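Protein toll (Drosophila melanogaster, PDB 4LXR) acts as the cell-surface receptor for cleaved Spätzle, switching on Toll signalling in antifungal immunity and in dorsal-ventral patterning of the embryo. Local coordinates at residues Asn496-Asn501 and Asn525-Asp530. Sequence-based numbering, arbitrary orientation.
Sequences NRLHVN and NLVHVD. With NAG (2-acetamido-2-deoxy-beta-D-glucopyranose), chain F.
CG is anti to the carbonyl carbon in both His499 and His528 (chi1 -76° and -61°), which sets the two imidazoles side by side on the same face of neighbouring parallel strands. Their planes are almost parallel, at 3°, but slid so far that the rings barely overlap; NE2 of His499 lies over one face of the His528 ring, toward its rim, 3.5 Å from CD2 of His528. A bent hydrogen bond from His499 ND1 to the carbonyl O of Arg497, 3.0 Å long and with ND1 lying above the carbonyl plane, probably limits rotation of the first ring. An alanine in place of His499 would probably leave the Arg497 carbonyl without this donor and strip the His528 ring of its neighbour on that face. Along the two strands the backbones pair in parallel: His528 N donates to Leu498 O, Val500 N to His528 O and Asp530 N to Val500 O. Just ahead of the strands, a water accepts from Leu498 N and donates to Leu526 O. On the opposite face, Val527 CG1 packs 3.9 Å from Leu498 CG and also meets CG2 of Val500, forming part of the hydrophobic core of the leucine-rich repeat solenoid. Asn501, on the histidine face, carries an N-linked glycan on ND2, while its OD1 is hydrogen-bonded to Thr503 OG1; the first sugar reaches across the strands, its N2 donating to Asp530 OD2 at 2.8 Å. Asp530 OD1 accepts from the backbone N of Asn532. The pair thus joins the LRR 15 strand to strand 527-530, the next in the parallel array of the Toll ectodomain, flanked by strand 474-476 beside 499-501 and by strand 561-564 beside 527-530.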
loop_
_atom_site.group_PDB
_atom_site.type_symbol
_atom_site.label_atom_id
_atom_site.label_comp_id
_atom_site.label_asym_id
_atom_site.label_seq_id
_atom_site.Cartn_x
_atom_site.Cartn_y
_atom_site.Cartn_z
ATOM N N ASN A 496 -16.944 -4.032 -14.441
ATOM C CA ASN A 496 -16.105 -4.788 -13.517
ATOM C C ASN A 496 -15.598 -3.908 -12.370
ATOM O O ASN A 496 -14.411 -3.887 -12.074
ATOM C CB ASN A 496 -14.927 -5.397 -14.287
ATOM C CG ASN A 496 -14.105 -6.375 -13.452
ATOM O OD1 ASN A 496 -14.606 -6.986 -12.505
ATOM N ND2 ASN A 496 -12.830 -6.520 -13.804
ATOM N N ARG A 497 -16.511 -3.170 -11.746
ATOM C CA ARG A 497 -16.215 -2.362 -10.556
ATOM C C ARG A 497 -15.062 -1.383 -10.756
ATOM O O ARG A 497 -14.152 -1.302 -9.932
ATOM C CB ARG A 497 -15.970 -3.251 -9.326
ATOM C CG ARG A 497 -17.153 -4.167 -8.982
ATOM C CD ARG A 497 -17.218 -4.508 -7.495
ATOM N NE ARG A 497 -15.929 -4.962 -6.974
ATOM C CZ ARG A 497 -15.517 -6.228 -6.971
ATOM N NH1 ARG A 497 -14.325 -6.533 -6.474
ATOM N NH2 ARG A 497 -16.289 -7.188 -7.464
ATOM N N LEU A 498 -15.128 -0.626 -11.846
ATOM C CA LEU A 498 -14.047 0.266 -12.222
ATOM C C LEU A 498 -13.857 1.411 -11.236
ATOM O O LEU A 498 -14.801 2.140 -10.905
ATOM C CB LEU A 498 -14.251 0.822 -13.640
ATOM C CG LEU A 498 -13.144 1.768 -14.133
ATOM C CD1 LEU A 498 -11.750 1.104 -14.074
ATOM C CD2 LEU A 498 -13.448 2.278 -15.537
ATOM N N HIS A 499 -12.619 1.545 -10.772
ATOM C CA HIS A 499 -12.200 2.661 -9.950
ATOM C C HIS A 499 -11.142 3.484 -10.686
ATOM O O HIS A 499 -10.082 2.975 -11.076
ATOM C CB HIS A 499 -11.648 2.168 -8.618
ATOM C CG HIS A 499 -12.705 1.730 -7.650
ATOM N ND1 HIS A 499 -13.338 0.509 -7.743
ATOM C CD2 HIS A 499 -13.235 2.348 -6.569
ATOM C CE1 HIS A 499 -14.212 0.393 -6.756
ATOM N NE2 HIS A 499 -14.170 1.496 -6.030
ATOM N N VAL A 500 -11.446 4.761 -10.864
ATOM C CA VAL A 500 -10.576 5.685 -11.559
ATOM C C VAL A 500 -10.089 6.722 -10.567
ATOM O O VAL A 500 -10.885 7.290 -9.824
ATOM C CB VAL A 500 -11.335 6.381 -12.697
ATOM C CG1 VAL A 500 -10.412 7.352 -13.446
ATOM C CG2 VAL A 500 -11.931 5.342 -13.642
ATOM N N ASN A 501 -8.783 6.966 -10.558
ATOM C CA ASN A 501 -8.189 7.979 -9.699
ATOM C C ASN A 501 -7.805 9.184 -10.530
ATOM O O ASN A 501 -6.945 9.079 -11.394
ATOM C CB ASN A 501 -6.942 7.420 -9.008
ATOM C CG ASN A 501 -6.594 8.161 -7.731
ATOM O OD1 ASN A 501 -6.560 9.389 -7.707
ATOM N ND2 ASN A 501 -6.339 7.409 -6.658
ATOM N N ASN A 525 -23.808 0.477 -15.690
ATOM C CA ASN A 525 -22.725 0.112 -14.784
ATOM C C ASN A 525 -22.583 1.109 -13.636
ATOM O O ASN A 525 -23.338 2.081 -13.550
ATOM C CB ASN A 525 -21.406 0.009 -15.557
ATOM C CG ASN A 525 -21.040 1.305 -16.270
ATOM O OD1 ASN A 525 -21.902 2.146 -16.542
ATOM N ND2 ASN A 525 -19.757 1.468 -16.580
ATOM N N LEU A 526 -21.624 0.863 -12.748
ATOM C CA LEU A 526 -21.271 1.854 -11.738
ATOM C C LEU A 526 -19.758 2.034 -11.636
ATOM O O LEU A 526 -19.027 1.104 -11.282
ATOM C CB LEU A 526 -21.862 1.504 -10.373
ATOM C CG LEU A 526 -21.445 2.472 -9.259
ATOM C CD1 LEU A 526 -21.800 3.896 -9.620
ATOM C CD2 LEU A 526 -22.088 2.085 -7.942
ATOM N N VAL A 527 -19.304 3.245 -11.941
ATOM C CA VAL A 527 -17.889 3.586 -11.919
ATOM C C VAL A 527 -17.597 4.612 -10.836
ATOM O O VAL A 527 -18.241 5.651 -10.784
ATOM C CB VAL A 527 -17.461 4.186 -13.265
ATOM C CG1 VAL A 527 -15.951 4.409 -13.296
ATOM C CG2 VAL A 527 -17.903 3.277 -14.407
ATOM N N HIS A 528 -16.628 4.324 -9.973
ATOM C CA HIS A 528 -16.179 5.295 -8.975
ATOM C C HIS A 528 -15.070 6.159 -9.547
ATOM O O HIS A 528 -14.175 5.658 -10.226
ATOM C CB HIS A 528 -15.671 4.595 -7.715
ATOM C CG HIS A 528 -16.703 3.760 -7.022
ATOM N ND1 HIS A 528 -17.332 4.163 -5.861
ATOM C CD2 HIS A 528 -17.214 2.543 -7.322
ATOM C CE1 HIS A 528 -18.189 3.234 -5.482
ATOM N NE2 HIS A 528 -18.137 2.240 -6.350
ATOM N N VAL A 529 -15.128 7.461 -9.278
ATOM C CA VAL A 529 -14.094 8.387 -9.737
ATOM C C VAL A 529 -13.648 9.310 -8.607
ATOM O O VAL A 529 -14.457 10.045 -8.042
ATOM C CB VAL A 529 -14.574 9.268 -10.917
ATOM C CG1 VAL A 529 -13.419 10.092 -11.450
ATOM C CG2 VAL A 529 -15.181 8.415 -12.026
ATOM N N ASP A 530 -12.358 9.277 -8.288
ATOM C CA ASP A 530 -11.819 10.114 -7.225
ATOM C C ASP A 530 -11.324 11.449 -7.780
ATOM O O ASP A 530 -10.344 11.491 -8.513
ATOM C CB ASP A 530 -10.682 9.381 -6.509
ATOM C CG ASP A 530 -10.325 10.022 -5.188
ATOM O OD1 ASP A 530 -10.622 11.222 -5.009
ATOM O OD2 ASP A 530 -9.742 9.332 -4.326
HETATM C C1 NAG F . -6.203 8.167 -5.432
HETATM C C2 NAG F . -6.746 7.387 -4.224
HETATM C C3 NAG F . -6.580 8.197 -2.931
HETATM C C4 NAG F . -5.172 8.771 -2.805
HETATM C C5 NAG F . -4.792 9.477 -4.099
HETATM C C6 NAG F . -3.390 10.042 -4.090
HETATM C C7 NAG F . -8.625 5.800 -4.334
HETATM C C8 NAG F . -7.635 4.732 -3.982
HETATM N N2 NAG F . -8.142 7.043 -4.427
HETATM O O3 NAG F . -6.868 7.352 -1.823
HETATM O O4 NAG F . -5.126 9.770 -1.789
HETATM O O5 NAG F . -4.871 8.552 -5.185
HETATM O O6 NAG F . -2.422 9.006 -3.994
HETATM O O7 NAG F . -9.812 5.553 -4.517
HETATM O O HOH W 1 -17.535 -0.207 -12.881
#